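Local coordinates for protein ribokinase, putative (Burkholderia thailandensis, PDB 3B1N) that probably transfers a phosphoryl group from ATP to nucleosides, as a nucleoside kinase of the pfkB (ribokinase) family, at residues A2-G7 with N128-A133; G280-A285 with A297-R302. All coordinates share one frame; numbering follows the deposited sequence.

Interaction 1. Residues A2-G7 with N128-A133; sequences ATLICG and NHAGEA
L4 points off one face of the sheet to two alanines of a short turn, A130 and A133, and this contact illustrates how a branched side chain can use both its methyls on small partners. CB of L4 points toward the turn but stays clear of it, and chi1 of -169°, anti to the backbone N, carries CG, the branch point, outward without touching either alanine. Contact begins only at the methyls: CD1 meets A133 CB at 3.9 Å, while CD2 lies 3.7 Å from A130 CB and also approaches A133 CB at 4.1 Å. Chi2 of 69° turns the fork so that both methyls face the turn. CD2 also passes A130 O at 3.9 Å.

The strand 3-6 belongs to the Rossmann-like central sheet of the ribokinase fold, where it runs parallel to strands 64-71 and 138-141 on its two flanks. T3 and I5 turn to helix 49-59 on one face; L4 and C6 turn to the other, over which lie the turn and helix 146-158. M67 of a neighbouring strand packs beside L4 and C6, and Y91 of strand 88-95 beside L4 and A133.

C6 adds a lighter touch, its SG resting 4.1 Å from A130 CB, the methyl that L4 also meets. A130 can serve both partners because the 3-10 turn of residues 130-132 presents its CB to the strand. The turn is closed by A133 N bonding to A130 O at 3.2 Å and is tied to helix 146-158 through E155, whose carboxylate accepts from G131 N and is bonded to H129 ND1.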
loop_
_atom_site.group_PDB
_atom_site.type_symbol
_atom_site.label_atom_id
_atom_site.label_comp_id
_atom_site.label_asym_id
_atom_site.label_seq_id
_atom_site.Cartn_x
_atom_site.Cartn_y
_atom_site.Cartn_z
ATOM N N ALA B 2 -31.265 -14.722 -12.996
ATOM C CA ALA B 2 -30.567 -13.735 -12.130
ATOM C C ALA B 2 -29.439 -14.433 -11.398
ATOM O O ALA B 2 -29.580 -15.559 -10.876
ATOM C CB ALA B 2 -31.534 -13.143 -11.126
ATOM N N THR B 3 -28.289 -13.740 -11.310
ATOM C CA THR B 3 -27.115 -14.307 -10.645
ATOM C C THR B 3 -26.768 -13.423 -9.443
ATOM O O THR B 3 -26.703 -12.200 -9.598
ATOM C CB THR B 3 -25.910 -14.334 -11.631
ATOM O OG1 THR B 3 -26.300 -15.185 -12.732
ATOM C CG2 THR B 3 -24.662 -14.919 -10.963
ATOM N N LEU B 4 -26.719 -14.038 -8.260
ATOM C CA LEU B 4 -26.530 -13.273 -7.013
ATOM C C LEU B 4 -25.042 -13.091 -6.788
ATOM O O LEU B 4 -24.273 -14.072 -6.780
ATOM C CB LEU B 4 -27.107 -14.028 -5.802
ATOM C CG LEU B 4 -27.221 -13.259 -4.484
ATOM C CD1 LEU B 4 -28.303 -12.172 -4.598
ATOM C CD2 LEU B 4 -27.533 -14.218 -3.318
ATOM N N ILE B 5 -24.644 -11.824 -6.610
ATOM C CA ILE B 5 -23.202 -11.540 -6.470
ATOM C C ILE B 5 -22.948 -11.024 -5.060
ATOM O O ILE B 5 -23.171 -9.844 -4.804
ATOM C CB ILE B 5 -22.755 -10.465 -7.508
ATOM C CG1 ILE B 5 -23.278 -10.759 -8.931
ATOM C CG2 ILE B 5 -21.210 -10.322 -7.446
ATOM C CD1 ILE B 5 -22.805 -12.067 -9.484
ATOM N N CYS B 6 -22.453 -11.906 -4.192
ATOM C CA CYS B 6 -22.250 -11.529 -2.781
ATOM C C CYS B 6 -20.810 -11.124 -2.568
ATOM O O CYS B 6 -19.882 -11.860 -2.910
ATOM C CB CYS B 6 -22.521 -12.716 -1.896
ATOM S SG CYS B 6 -24.184 -13.387 -2.026
ATOM N N GLY B 7 -20.591 -9.925 -2.066
ATOM C CA GLY B 7 -19.201 -9.527 -1.826
ATOM C C GLY B 7 -19.171 -8.067 -1.453
ATOM O O GLY B 7 -20.194 -7.405 -1.317
ATOM N N ASN B 128 -27.676 -9.040 5.243
ATOM C CA ASN B 128 -28.355 -9.618 4.060
ATOM C C ASN B 128 -28.203 -11.131 4.085
ATOM O O ASN B 128 -27.123 -11.685 4.350
ATOM C CB ASN B 128 -27.690 -9.135 2.755
ATOM C CG ASN B 128 -28.007 -7.684 2.379
ATOM O OD1 ASN B 128 -27.107 -6.949 1.886
ATOM N ND2 ASN B 128 -29.261 -7.267 2.517
ATOM N N HIS B 129 -29.274 -11.824 3.744
ATOM C CA HIS B 129 -29.247 -13.278 3.769
ATOM C C HIS B 129 -29.439 -13.845 2.381
ATOM O O HIS B 129 -30.474 -13.639 1.766
ATOM C CB HIS B 129 -30.307 -13.802 4.756
ATOM C CG HIS B 129 -29.924 -13.565 6.185
ATOM N ND1 HIS B 129 -29.397 -14.554 6.985
ATOM C CD2 HIS B 129 -29.856 -12.423 6.904
ATOM C CE1 HIS B 129 -29.111 -14.048 8.172
ATOM N NE2 HIS B 129 -29.378 -12.757 8.145
ATOM N N ALA B 130 -28.414 -14.535 1.883
ATOM C CA ALA B 130 -28.408 -14.996 0.480
ATOM C C ALA B 130 -29.471 -16.050 0.199
ATOM O O ALA B 130 -29.980 -16.125 -0.931
ATOM C CB ALA B 130 -27.013 -15.526 0.125
ATOM N N GLY B 131 -29.823 -16.820 1.234
ATOM C CA GLY B 131 -30.792 -17.931 1.078
ATOM C C GLY B 131 -32.200 -17.372 0.925
ATOM O O GLY B 131 -33.151 -18.091 0.567
ATOM N N GLU B 132 -32.346 -16.082 1.164
ATOM C CA GLU B 132 -33.653 -15.443 0.973
ATOM C C GLU B 132 -33.863 -14.745 -0.369
ATOM O O GLU B 132 -34.954 -14.221 -0.654
ATOM C CB GLU B 132 -33.946 -14.485 2.138
ATOM C CG GLU B 132 -34.067 -15.175 3.475
ATOM C CD GLU B 132 -34.004 -14.202 4.684
ATOM O OE1 GLU B 132 -34.121 -12.970 4.500
ATOM O OE2 GLU B 132 -33.778 -14.709 5.801
ATOM N N ALA B 133 -32.825 -14.703 -1.204
ATOM C CA ALA B 133 -32.952 -14.029 -2.490
ATOM C C ALA B 133 -33.730 -14.936 -3.404
ATOM O O ALA B 133 -33.451 -16.117 -3.427
ATOM C CB ALA B 133 -31.560 -13.756 -3.100
#

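Interaction 2. Residues G280-A285 with A297-R302; sequences GALKIA and AEIDAR. With ADP (adenosine-5'-diphosphate), chain G.
The ADP pocket of this kinase is lined in part by the C-terminal part of helix 269-284, and the contact of L282 with I299 and R302 of helix 296-307 backs that part. On the ligand side, G280 CA lies 3.5 Å from ADP O4', I284 CD1 comes 3.5 Å from ADP N6, and A281 CB approaches the adenine at N3.

Away from the nucleotide, L282 sends its two methyls to different partners. CD1 meets I299 CG1 at 4.2 Å, and I299 also packs on L275, L278 and M279 of the same helix as L282. CD2 sits over one face of the R302 guanidinium, 3.1 Å above its plane and offset toward the rim, with NH1 3.3 Å away. Bends at chi2 (-79°) and chi3 (-61°) turn the head so that its face lies against L282, the two side chains running past each other in opposite directions. At the guanidinium edge, in plane, a water accepts from R302 NH2 and donates to A281 O at 2.8 Å.

No direct hydrogen bond joins the segments: the cation's flat face, which makes no hydrogen bonds, tolerates leucine, while its N-H edge reaches a helix carbonyl through water and, by a long, weak ion pair, E243.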
loop_
_atom_site.group_PDB
_atom_site.type_symbol
_atom_site.label_atom_id
_atom_site.label_comp_id
_atom_site.label_asym_id
_atom_site.label_seq_id
_atom_site.Cartn_x
_atom_site.Cartn_y
_atom_site.Cartn_z
ATOM N N GLY B 280 -10.677 -10.307 -18.328
ATOM C CA GLY B 280 -9.486 -9.890 -17.589
ATOM C C GLY B 280 -8.587 -8.997 -18.429
ATOM O O GLY B 280 -8.057 -7.952 -17.946
ATOM N N ALA B 281 -8.397 -9.371 -19.688
ATOM C CA ALA B 281 -7.563 -8.534 -20.606
ATOM C C ALA B 281 -8.172 -7.236 -20.989
ATOM O O ALA B 281 -7.445 -6.238 -21.178
ATOM C CB ALA B 281 -7.196 -9.348 -21.867
ATOM N N LEU B 282 -9.492 -7.178 -21.142
ATOM C CA LEU B 282 -10.109 -5.893 -21.487
ATOM C C LEU B 282 -10.043 -4.933 -20.308
ATOM O O LEU B 282 -9.837 -3.735 -20.456
ATOM C CB LEU B 282 -11.560 -6.081 -21.912
ATOM C CG LEU B 282 -11.708 -7.023 -23.099
ATOM C CD1 LEU B 282 -13.171 -7.324 -23.325
ATOM C CD2 LEU B 282 -11.116 -6.280 -24.337
ATOM N N LYS B 283 -10.168 -5.491 -19.108
ATOM C CA LYS B 283 -10.096 -4.695 -17.891
ATOM C C LYS B 283 -8.726 -4.054 -17.689
ATOM O O LYS B 283 -8.656 -2.882 -17.313
ATOM C CB LYS B 283 -10.506 -5.537 -16.654
ATOM C CG LYS B 283 -10.813 -4.643 -15.438
ATOM C CD LYS B 283 -9.983 -4.886 -14.237
ATOM C CE LYS B 283 -8.567 -4.347 -14.439
ATOM N NZ LYS B 283 -8.445 -2.831 -14.330
ATOM N N ILE B 284 -7.656 -4.798 -17.923
ATOM C CA ILE B 284 -6.303 -4.306 -17.521
ATOM C C ILE B 284 -5.848 -3.114 -18.362
ATOM O O ILE B 284 -4.941 -2.374 -17.936
ATOM C CB ILE B 284 -5.296 -5.464 -17.525
ATOM C CG1 ILE B 284 -4.057 -5.112 -16.650
ATOM C CG2 ILE B 284 -4.908 -5.820 -18.996
ATOM C CD1 ILE B 284 -3.160 -6.336 -16.441
ATOM N N ALA B 285 -6.542 -2.891 -19.476
ATOM C CA ALA B 285 -6.218 -1.776 -20.371
ATOM C C ALA B 285 -6.708 -0.407 -19.878
ATOM O O ALA B 285 -6.497 0.621 -20.558
ATOM C CB ALA B 285 -6.717 -2.060 -21.789
ATOM N N ALA B 297 -21.004 -6.144 -28.601
ATOM C CA ALA B 297 -20.467 -6.503 -29.935
ATOM C C ALA B 297 -18.944 -6.529 -29.939
ATOM O O ALA B 297 -18.358 -7.463 -30.516
ATOM C CB ALA B 297 -20.995 -5.543 -31.026
ATOM N N GLU B 298 -18.304 -5.545 -29.294
ATOM C CA GLU B 298 -16.822 -5.518 -29.150
ATOM C C GLU B 298 -16.268 -6.748 -28.410
ATOM O O GLU B 298 -15.269 -7.341 -28.792
ATOM C CB GLU B 298 -16.358 -4.246 -28.437
ATOM C CG GLU B 298 -16.361 -2.974 -29.349
ATOM C CD GLU B 298 -16.272 -1.655 -28.562
ATOM O OE1 GLU B 298 -16.291 -1.677 -27.307
ATOM O OE2 GLU B 298 -16.192 -0.567 -29.191
ATOM N N ILE B 299 -16.959 -7.172 -27.349
ATOM C CA ILE B 299 -16.560 -8.378 -26.661
ATOM C C ILE B 299 -16.569 -9.590 -27.584
ATOM O O ILE B 299 -15.584 -10.347 -27.631
ATOM C CB ILE B 299 -17.449 -8.625 -25.396
ATOM C CG1 ILE B 299 -17.206 -7.509 -24.384
ATOM C CG2 ILE B 299 -17.076 -9.995 -24.769
ATOM C CD1 ILE B 299 -18.208 -7.452 -23.202
ATOM N N ASP B 300 -17.680 -9.788 -28.319
ATOM C CA ASP B 300 -17.751 -10.910 -29.265
ATOM C C ASP B 300 -16.698 -10.834 -30.372
ATOM O O ASP B 300 -16.098 -11.848 -30.693
ATOM C CB ASP B 300 -19.139 -11.039 -29.877
ATOM C CG ASP B 300 -20.173 -11.586 -28.893
ATOM O OD1 ASP B 300 -19.815 -12.124 -27.798
ATOM O OD2 ASP B 300 -21.375 -11.485 -29.251
ATOM N N ALA B 301 -16.464 -9.621 -30.864
ATOM C CA ALA B 301 -15.444 -9.420 -31.933
ATOM C C ALA B 301 -14.051 -9.730 -31.417
ATOM O O ALA B 301 -13.241 -10.381 -32.099
ATOM C CB ALA B 301 -15.528 -8.009 -32.485
ATOM N N ARG B 302 -13.720 -9.288 -30.193
ATOM C CA ARG B 302 -12.425 -9.581 -29.637
ATOM C C ARG B 302 -12.249 -11.059 -29.270
ATOM O O ARG B 302 -11.147 -11.618 -29.361
ATOM C CB ARG B 302 -12.193 -8.713 -28.380
ATOM C CG ARG B 302 -11.949 -7.220 -28.636
ATOM C CD ARG B 302 -10.476 -6.944 -29.105
ATOM N NE ARG B 302 -9.435 -7.330 -28.120
ATOM C CZ ARG B 302 -8.977 -6.543 -27.146
ATOM N NH1 ARG B 302 -9.471 -5.310 -26.987
ATOM N NH2 ARG B 302 -8.018 -6.996 -26.327
HETATM P PB ADP G . -6.453 -11.373 -9.486
HETATM O O1B ADP G . -5.173 -11.492 -8.674
HETATM O O2B ADP G . -7.557 -12.115 -8.797
HETATM O O3B ADP G . -6.925 -10.052 -9.982
HETATM P PA ADP G . -5.048 -12.493 -11.888
HETATM O O1A ADP G . -3.918 -11.467 -11.724
HETATM O O2A ADP G . -4.730 -13.956 -11.838
HETATM O O3A ADP G . -6.201 -12.327 -10.821
HETATM O "O5'" ADP G . -5.684 -12.042 -13.244
HETATM C "C5'" ADP G . -6.914 -12.680 -13.608
HETATM C "C4'" ADP G . -7.049 -12.908 -15.106
HETATM O "O4'" ADP G . -7.001 -11.634 -15.785
HETATM C "C3'" ADP G . -5.906 -13.748 -15.725
HETATM O "O3'" ADP G . -6.138 -15.155 -15.553
HETATM C "C2'" ADP G . -5.900 -13.215 -17.136
HETATM O "O2'" ADP G . -6.915 -13.882 -17.916
HETATM C "C1'" ADP G . -6.273 -11.765 -17.000
HETATM N N9 ADP G . -5.032 -10.954 -16.861
HETATM C C8 ADP G . -4.365 -10.567 -15.727
HETATM N N7 ADP G . -3.231 -9.872 -16.065
HETATM C C5 ADP G . -3.142 -9.892 -17.386
HETATM C C6 ADP G . -2.183 -9.388 -18.367
HETATM N N6 ADP G . -1.087 -8.723 -17.903
HETATM N N1 ADP G . -2.422 -9.591 -19.649
HETATM C C2 ADP G . -3.516 -10.255 -20.093
HETATM N N3 ADP G . -4.444 -10.722 -19.248
HETATM C C4 ADP G . -4.303 -10.599 -17.929
HETATM O O HOH W 1 -6.867 -5.381 -23.734
#

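Overall arrangement
Interactions 1 and 2 lie in separate regions of the kinase, with centres about 27 Å apart and nearest atoms about 14 Å apart, and they share no helix or strand. Both are buried, and in both a leucine carries most of the contact, yet the settings differ. In 2-7 with 128-133 a sheet strand meets a loop turn and the contact is wholly apolar, with no ligand in touch. In 280-285 with 297-302 two helices meet, and one partner is a charged group in contact with water, which bridges the polar atoms. Interaction 2 adjoins the ADP pocket, whereas in interaction 1 the C6 side chain is about 11 Å from the bound mizoribine, and S8 of that pocket lies just beyond the strand.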